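Local coordinates for protein putative N-acetylneuraminate lyase ([Ruminococcus] gnavus ATCC 29149, PDB 6RB7) that is of unknown function but belongs to the dihydrodipicolinate synthetase family of TIM-barrel proteins and assembles from four chains, at residues L252-C257 against T264-I269; P224-M229 against A272-I277. All coordinates share one frame; numbering follows the deposited sequence.

Contact 1 of 2, residues L252-C257 against T264-I269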
ATOM      1  N   LEU A 252      31.312 -12.868  -3.915  1.00 11.50           N
ATOM      2  CA  LEU A 252      32.047 -13.547  -5.011  1.00 13.36           C
ATOM      3  C   LEU A 252      31.957 -15.060  -4.853  1.00 12.63           C
ATOM      4  O   LEU A 252      31.724 -15.756  -5.858  1.00 14.51           O
ATOM      5  CB  LEU A 252      33.494 -13.046  -5.027  1.00 12.90           C
ATOM      6  CG  LEU A 252      33.660 -11.622  -5.564  1.00 14.78           C
ATOM      7  CD1 LEU A 252      35.040 -11.071  -5.207  1.00 17.76           C
ATOM      8  CD2 LEU A 252      33.391 -11.572  -7.073  1.00 15.13           C
ATOM      9  N   LYS A 253      32.108 -15.544  -3.632  1.00 11.59           N
ATOM     10  CA  LYS A 253      32.054 -17.003  -3.392  1.00 12.47           C
ATOM     11  C   LYS A 253      30.629 -17.524  -3.591  1.00 12.39           C
ATOM     12  O   LYS A 253      30.465 -18.597  -4.165  1.00 14.67           O
ATOM     13  CB  LYS A 253      32.584 -17.328  -2.003  1.00 13.96           C
ATOM     14  CG  LYS A 253      32.752 -18.832  -1.786  1.00 14.68           C
ATOM     15  CD  LYS A 253      33.893 -19.391  -2.606  1.00 19.27           C
ATOM     16  CE  LYS A 253      34.077 -20.871  -2.342  1.00 26.22           C
ATOM     17  NZ  LYS A 253      35.281 -21.389  -3.055  1.00 25.96           N
ATOM     18  N   LEU A 254      29.631 -16.751  -3.188  1.00 12.88           N
ATOM     19  CA  LEU A 254      28.209 -17.113  -3.441  1.00 12.13           C
ATOM     20  C   LEU A 254      28.008 -17.263  -4.935  1.00 11.85           C
ATOM     21  O   LEU A 254      27.423 -18.260  -5.368  1.00 14.23           O
ATOM     22  CB  LEU A 254      27.335 -16.018  -2.843  1.00 13.19           C
ATOM     23  CG  LEU A 254      25.836 -16.152  -3.007  1.00 13.60           C
ATOM     24  CD1 LEU A 254      25.306 -17.511  -2.637  1.00 16.12           C
ATOM     25  CD2 LEU A 254      25.143 -15.096  -2.190  1.00 16.02           C
ATOM     26  N   ASP A 255      28.467 -16.298  -5.718  1.00 12.40           N
ATOM     27  CA  ASP A 255      28.269 -16.314  -7.179  1.00 13.24           C
ATOM     28  C   ASP A 255      28.993 -17.521  -7.778  1.00 16.44           C
ATOM     29  O   ASP A 255      28.446 -18.168  -8.689  1.00 20.53           O
ATOM     30  CB  ASP A 255      28.713 -14.994  -7.782  1.00 16.00           C
ATOM     31  CG  ASP A 255      27.989 -14.624  -9.041  1.00 19.30           C
ATOM     32  OD1 ASP A 255      26.833 -15.032  -9.168  1.00 21.56           O
ATOM     33  OD2 ASP A 255      28.617 -13.969  -9.884  1.00 19.96           O
ATOM     34  N   GLU A 256      30.185 -17.835  -7.279  1.00 15.90           N
ATOM     35  CA  GLU A 256      30.946 -19.025  -7.749  1.00 17.26           C
ATOM     36  C   GLU A 256      30.128 -20.289  -7.476  1.00 17.46           C
ATOM     37  O   GLU A 256      29.987 -21.139  -8.401  1.00 18.66           O
ATOM     38  CB  GLU A 256      32.301 -19.069  -7.034  1.00 18.66           C
ATOM     39  CG  GLU A 256      33.176 -20.203  -7.492  1.00 23.67           C
ATOM     40  CD  GLU A 256      34.379 -20.381  -6.574  1.00 28.25           C
ATOM     41  OE1 GLU A 256      34.254 -21.098  -5.575  1.00 31.63           O
ATOM     42  OE2 GLU A 256      35.365 -19.689  -6.782  1.00 38.63           O
ATOM     43  N   CYS A 257      29.536 -20.420  -6.304  1.00 15.98           N
ATOM     44  CA  CYS A 257      28.696 -21.591  -5.967  1.00 15.83           C
ATOM     45  C   CYS A 257      27.484 -21.654  -6.893  1.00 21.17           C
ATOM     46  O   CYS A 257      27.164 -22.762  -7.391  1.00 19.92           O
ATOM     47  CB  CYS A 257      28.235 -21.585  -4.529  1.00 18.98           C
ATOM     48  SG  CYS A 257      29.585 -21.776  -3.340  1.00 21.34           S
ATOM     49  N   THR A 264      23.576 -26.003  -2.089  1.00 19.50           N
ATOM     50  CA  THR A 264      23.697 -26.149  -0.614  1.00 19.01           C
ATOM     51  C   THR A 264      24.759 -25.166  -0.100  1.00 18.25           C
ATOM     52  O   THR A 264      24.526 -24.452   0.913  1.00 19.15           O
ATOM     53  CB  THR A 264      24.004 -27.576  -0.159  1.00 27.04           C
ATOM     54  OG1 THR A 264      22.857 -28.313  -0.542  1.00 29.59           O
ATOM     55  CG2 THR A 264      24.242 -27.692   1.328  1.00 28.68           C
ATOM     56  N   GLU A 265      25.907 -25.133  -0.760  1.00 19.68           N
ATOM     57  CA  GLU A 265      26.996 -24.228  -0.356  1.00 18.05           C
ATOM     58  C   GLU A 265      26.534 -22.768  -0.534  1.00 15.20           C
ATOM     59  O   GLU A 265      26.821 -21.923   0.341  1.00 15.97           O
ATOM     60  CB  GLU A 265      28.235 -24.548  -1.181  1.00 20.49           C
ATOM     61  CG  GLU A 265      28.766 -25.955  -0.905  1.00 34.96           C
ATOM     62  CD  GLU A 265      28.272 -27.139  -1.736  1.00 60.16           C
ATOM     63  OE1 GLU A 265      27.121 -27.110  -2.310  1.00 35.72           O
ATOM     64  OE2 GLU A 265      29.068 -28.139  -1.825  1.00 69.32           O
ATOM     65  N   ALA A 266      25.833 -22.493  -1.632  1.00 15.35           N
ATOM     66  CA  ALA A 266      25.288 -21.143  -1.893  1.00 14.47           C
ATOM     67  C   ALA A 266      24.360 -20.749  -0.754  1.00 14.93           C
ATOM     68  O   ALA A 266      24.463 -19.616  -0.233  1.00 14.29           O
ATOM     69  CB  ALA A 266      24.609 -21.095  -3.228  1.00 15.76           C
ATOM     70  N   ARG A 267      23.451 -21.636  -0.349  1.00 15.67           N
ATOM     71  CA  ARG A 267      22.492 -21.312   0.738  1.00 15.16           C
ATOM     72  C   ARG A 267      23.246 -21.008   2.027  1.00 15.76           C
ATOM     73  O   ARG A 267      22.897 -20.026   2.716  1.00 14.61           O
ATOM     74  CB  ARG A 267      21.565 -22.484   1.074  1.00 17.60           C
ATOM     75  CG  ARG A 267      20.230 -22.452   0.399  1.00 22.92           C
ATOM     76  CD  ARG A 267      19.294 -23.549   0.890  1.00 18.93           C
ATOM     77  NE  ARG A 267      19.752 -24.906   0.583  1.00 24.07           N
ATOM     78  CZ  ARG A 267      19.704 -25.482  -0.605  1.00 27.52           C
ATOM     79  NH1 ARG A 267      19.266 -24.845  -1.696  1.00 21.54           N
ATOM     80  NH2 ARG A 267      20.138 -26.726  -0.726  1.00 30.78           N
ATOM     81  N   LYS A 268      24.303 -21.758   2.355  1.00 14.62           N
ATOM     82  CA  LYS A 268      25.081 -21.449   3.580  1.00 13.88           C
ATOM     83  C   LYS A 268      25.597 -20.012   3.541  1.00 13.16           C
ATOM     84  O   LYS A 268      25.510 -19.292   4.580  1.00 14.46           O
ATOM     85  CB  LYS A 268      26.210 -22.456   3.794  1.00 18.07           C
ATOM     86  CG  LYS A 268      25.700 -23.842   4.186  1.00 25.69           C
ATOM     87  CD  LYS A 268      26.819 -24.807   4.500  1.00 36.78           C
ATOM     88  CE  LYS A 268      26.304 -26.088   5.127  1.00 47.41           C
ATOM     89  NZ  LYS A 268      25.657 -26.946   4.108  1.00 44.26           N
ATOM     90  N   ILE A 269      26.152 -19.610   2.395  1.00 14.55           N
ATOM     91  CA  ILE A 269      26.736 -18.261   2.280  1.00 13.63           C
ATOM     92  C   ILE A 269      25.622 -17.210   2.332  1.00 11.37           C
ATOM     93  O   ILE A 269      25.754 -16.212   3.021  1.00 12.83           O
ATOM     94  CB  ILE A 269      27.624 -18.148   1.042  1.00 15.14           C
ATOM     95  CG1 ILE A 269      28.793 -19.144   1.133  1.00 16.07           C
ATOM     96  CG2 ILE A 269      28.124 -16.715   0.930  1.00 15.53           C
ATOM     97  CD1 ILE A 269      29.539 -19.301  -0.149  1.00 15.71           C
TER

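Contact 2 of 2, residues P224-M229 against A272-I277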
ATOM      1  N   PRO A 224      18.009  -6.777  -4.549  1.00 12.60           N
ATOM      2  CA  PRO A 224      17.842  -7.113  -3.117  1.00 11.67           C
ATOM      3  C   PRO A 224      18.905  -8.126  -2.677  1.00 10.53           C
ATOM      4  O   PRO A 224      18.845  -9.316  -3.060  1.00 10.61           O
ATOM      5  CB  PRO A 224      16.434  -7.706  -3.019  1.00 14.32           C
ATOM      6  CG  PRO A 224      15.739  -7.181  -4.270  1.00 12.54           C
ATOM      7  CD  PRO A 224      16.851  -7.234  -5.315  1.00 12.87           C
ATOM      8  N   ASP A 225      19.897  -7.668  -1.903  1.00 10.38           N
ATOM      9  CA  ASP A 225      21.069  -8.524  -1.595  1.00 10.57           C
ATOM     10  C   ASP A 225      20.613  -9.805  -0.865  1.00  9.94           C
ATOM     11  O   ASP A 225      21.252 -10.871  -1.034  1.00 10.47           O
ATOM     12  CB  ASP A 225      22.045  -7.756  -0.720  1.00 11.13           C
ATOM     13  CG  ASP A 225      22.539  -6.427  -1.301  1.00 16.86           C
ATOM     14  OD1 ASP A 225      22.077  -6.033  -2.390  1.00 15.53           O
ATOM     15  OD2 ASP A 225      23.446  -5.829  -0.677  1.00 14.73           O
ATOM     16  N   GLU A 226      19.588  -9.687  -0.027  1.00 10.68           N
ATOM     17  CA  GLU A 226      19.052 -10.795   0.791  1.00 10.73           C
ATOM     18  C   GLU A 226      18.464 -11.900  -0.090  1.00 10.53           C
ATOM     19  O   GLU A 226      18.219 -12.996   0.397  1.00 11.57           O
ATOM     20  CB  GLU A 226      17.942 -10.252   1.696  1.00 14.42           C
ATOM     21  CG  GLU A 226      18.405  -9.186   2.691  1.00 17.64           C
ATOM     22  CD  GLU A 226      18.368  -7.734   2.192  1.00 15.21           C
ATOM     23  OE1 GLU A 226      18.285  -7.460   0.949  1.00 13.83           O
ATOM     24  OE2 GLU A 226      18.360  -6.816   3.068  1.00 18.70           O
ATOM     25  N   GLN A 227      18.231 -11.619  -1.348  1.00 10.16           N
ATOM     26  CA  GLN A 227      17.632 -12.585  -2.318  1.00 10.73           C
ATOM     27  C   GLN A 227      18.623 -12.915  -3.462  1.00 11.53           C
ATOM     28  O   GLN A 227      18.201 -13.486  -4.469  1.00 11.94           O
ATOM     29  CB  GLN A 227      16.339 -11.985  -2.862  1.00 10.44           C
ATOM     30  CG  GLN A 227      15.329 -11.663  -1.780  1.00  9.77           C
ATOM     31  CD  GLN A 227      13.969 -11.198  -2.281  1.00 10.88           C
ATOM     32  OE1 GLN A 227      12.991 -11.376  -1.546  1.00 10.71           O
ATOM     33  NE2 GLN A 227      13.870 -10.620  -3.505  1.00 10.55           N
ATOM     34  N   PHE A 228      19.902 -12.578  -3.305  1.00 11.23           N
ATOM     35  CA  PHE A 228      20.941 -12.727  -4.351  1.00 11.16           C
ATOM     36  C   PHE A 228      20.800 -14.063  -5.094  1.00 11.68           C
ATOM     37  O   PHE A 228      20.630 -14.053  -6.340  1.00 10.43           O
ATOM     38  CB  PHE A 228      22.314 -12.551  -3.705  1.00 10.91           C
ATOM     39  CG  PHE A 228      23.495 -12.548  -4.628  1.00 10.86           C
ATOM     40  CD1 PHE A 228      23.934 -13.711  -5.234  1.00 11.12           C
ATOM     41  CD2 PHE A 228      24.202 -11.371  -4.878  1.00 10.18           C
ATOM     42  CE1 PHE A 228      25.058 -13.704  -6.057  1.00 13.45           C
ATOM     43  CE2 PHE A 228      25.340 -11.385  -5.652  1.00 12.08           C
ATOM     44  CZ  PHE A 228      25.747 -12.534  -6.280  1.00 12.14           C
ATOM     45  N   MET A 229      20.815 -15.179  -4.372  1.00 12.37           N
ATOM     46  CA  MET A 229      20.878 -16.485  -5.050  1.00 10.91           C
ATOM     47  C   MET A 229      19.583 -16.757  -5.809  1.00 11.08           C
ATOM     48  O   MET A 229      19.630 -17.385  -6.900  1.00 12.75           O
ATOM     49  CB  MET A 229      21.199 -17.621  -4.087  1.00 13.00           C
ATOM     50  CG  MET A 229      20.157 -17.904  -3.091  1.00 11.91           C
ATOM     51  SD  MET A 229      20.752 -19.191  -1.922  1.00 15.60           S
ATOM     52  CE  MET A 229      20.885 -20.618  -2.978  1.00 16.96           C
ATOM     53  N   ALA A 272      24.468 -16.673   5.835  1.00 13.60           N
ATOM     54  CA  ALA A 272      25.473 -15.933   6.625  1.00 12.75           C
ATOM     55  C   ALA A 272      25.449 -14.454   6.240  1.00 13.80           C
ATOM     56  O   ALA A 272      25.486 -13.621   7.159  1.00 14.62           O
ATOM     57  CB  ALA A 272      26.835 -16.516   6.390  1.00 14.78           C
ATOM     58  N   CYS A 273      25.388 -14.155   4.947  1.00 13.35           N
ATOM     59  CA  CYS A 273      25.287 -12.755   4.480  1.00 12.40           C
ATOM     60  C   CYS A 273      24.041 -12.126   5.081  1.00 11.00           C
ATOM     61  O   CYS A 273      24.098 -10.984   5.570  1.00 12.40           O
ATOM     62  CB  CYS A 273      25.249 -12.624   2.965  1.00 11.16           C
ATOM     63  SG  CYS A 273      26.852 -13.051   2.226  1.00 15.60           S
ATOM     64  N   ASN A 274      22.896 -12.803   4.999  1.00 11.66           N
ATOM     65  CA  ASN A 274      21.631 -12.205   5.452  1.00 11.90           C
ATOM     66  C   ASN A 274      21.708 -11.934   6.962  1.00 12.46           C
ATOM     67  O   ASN A 274      21.248 -10.824   7.387  1.00 14.43           O
ATOM     68  CB  ASN A 274      20.421 -13.045   5.064  1.00 12.99           C
ATOM     69  CG  ASN A 274      20.177 -13.029   3.571  1.00 12.84           C
ATOM     70  OD1 ASN A 274      21.018 -12.531   2.809  1.00 12.93           O
ATOM     71  ND2 ASN A 274      19.023 -13.530   3.126  1.00 12.49           N
ATOM     72  N   GLU A 275      22.264 -12.862   7.746  1.00 12.18           N
ATOM     73  CA  GLU A 275      22.409 -12.648   9.207  1.00 13.71           C
ATOM     74  C   GLU A 275      23.223 -11.376   9.466  1.00 13.75           C
ATOM     75  O   GLU A 275      22.879 -10.604  10.389  1.00 14.67           O
ATOM     76  CB  GLU A 275      23.060 -13.901   9.794  1.00 17.42           C
ATOM     77  CG  GLU A 275      23.168 -13.922  11.291  1.00 25.87           C
ATOM     78  CD  GLU A 275      23.891 -15.151  11.836  1.00 35.83           C
ATOM     79  OE1 GLU A 275      24.945 -15.615  11.239  1.00 27.31           O
ATOM     80  OE2 GLU A 275      23.414 -15.666  12.871  1.00 44.63           O
ATOM     81  N   ILE A 276      24.290 -11.181   8.700  1.00 11.82           N
ATOM     82  CA  ILE A 276      25.130  -9.969   8.830  1.00 14.18           C
ATOM     83  C   ILE A 276      24.289  -8.745   8.480  1.00 13.51           C
ATOM     84  O   ILE A 276      24.348  -7.734   9.184  1.00 14.89           O
ATOM     85  CB  ILE A 276      26.415 -10.106   7.980  1.00 11.93           C
ATOM     86  CG1 ILE A 276      27.323 -11.172   8.583  1.00 14.69           C
ATOM     87  CG2 ILE A 276      27.120  -8.775   7.798  1.00 13.81           C
ATOM     88  CD1 ILE A 276      28.289 -11.769   7.633  1.00 13.78           C
ATOM     89  N   ILE A 277      23.538  -8.771   7.369  1.00 11.28           N
ATOM     90  CA  ILE A 277      22.710  -7.613   6.994  1.00 10.91           C
ATOM     91  C   ILE A 277      21.746  -7.284   8.129  1.00 12.89           C
ATOM     92  O   ILE A 277      21.602  -6.093   8.480  1.00 14.25           O
ATOM     93  CB  ILE A 277      21.968  -7.878   5.671  1.00 12.94           C
ATOM     94  CG1 ILE A 277      22.969  -8.042   4.521  1.00 12.29           C
ATOM     95  CG2 ILE A 277      20.958  -6.777   5.411  1.00 13.05           C
ATOM     96  CD1 ILE A 277      22.334  -8.494   3.247  1.00 13.12           C
TER

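Contact 1 of 2, residues L252-C257 against T264-I269
Leu254, Cys257, Ala266 and Ile269 meet in the seam of an antiparallel helical hairpin, in which helices 248-259 and 263-281 follow one another across a short turn on the outside of a TIM barrel. Over these segments the axes come within 8.5 Å and their directions differ by 158°. The smallness of Ala266 suits the closest backbone pairing, where its CA lies 5.2 Å from CA of Leu254.

The packing is apolar. Leu254 turns its CG anti to the backbone N (chi1 179°), which carries the isopropyl end across the seam, and CD1 lands 3.7 Å from Ala266 CB and close to the carbonyl oxygen of that residue. Its CB rests against CG2 of Ile269. The other arm of Ile269 reaches further: CD1 ends among Leu254 N, Cys257 SG and the aliphatic part of Lys253, whose side chain it crosses at about a right angle. Beta-branching thus lets one residue fill two places, and Phe335 of helix 317-335 adds to its cover. One turn on from Leu254, Cys257 sets CB against Ala266 CB at 3.9 Å and SG against the methylene CB of Glu265.

Charge stays at the margin. Lys253 lends its CG to Ile269 CD1 at 3.6 Å, then bends at chi2 (70°) and leads its ammonium away to a salt bridge within its own helix, NZ meeting the syn lone pair of Glu256 OE1 at 2.7 Å.

Contact 2 of 2, residues P224-M229 against A272-I277
Glu226, Ile277 and Asn274 bring a short 3-10 turn, leading into helix 228-234, against the long helix 263-281. Asn274 makes the polar link: its ND2 donates to the backbone O of Glu226 at 2.9 Å, nearly straight at 164°, in the carbonyl plane and on a lone pair. The acceptor also lies close to the amide plane of Asn274. ND2 has a second acceptor in Gln208 of a neighbouring subunit and OD1 takes a bond from Gln270, so bonds at both ends fix the flip of this buried amide, a task suited to a group that both donates and accepts.

Glu226 and Ile277 supply the rest. CG of Glu226 lies 4.0 Å from Ile277 CD1, and the bend at chi2 (89°) then turns the carboxylate along the isoleucine, with OE2 3.5 Å from Ile277 CG2. OE2 is hydrogen-bonded to a tris molecule, probably from the crystallisation liquor. The same Ile277 CD1 touches Asp225 CB, whose carboxylate bonds Thr243 through OD2.

The turn follows strand 219-222 of the barrel, so the contact ties a strand end to helix 263-281, with Tyr251 of helix 248-259 against Asp225 and Ile277 and helix 317-335 packed on Ile276.

Helix 263-281 serves both contacts, 264-269 in contact 1 and 272-277 further along in contact 2, and their centres lie 11 Å apart. Along the chain the hairpin of contact 1 is nested inside the loop that contact 2 closes. Helix 228-234 joins them directly: Phe228 CD1 packs on Leu254 CD2 at 3.6 Å, and Met229 CE lies 3.8 Å from Ala266 CB. The two differ in their surroundings. At contact 1 the side chain of Glu265 is about 6 Å from bicine, which sits by Ala260, Gly261 and Lys262 in the hairpin turn. At contact 2 it is the tris molecule that lies close by, within hydrogen-bonding reach of Glu226.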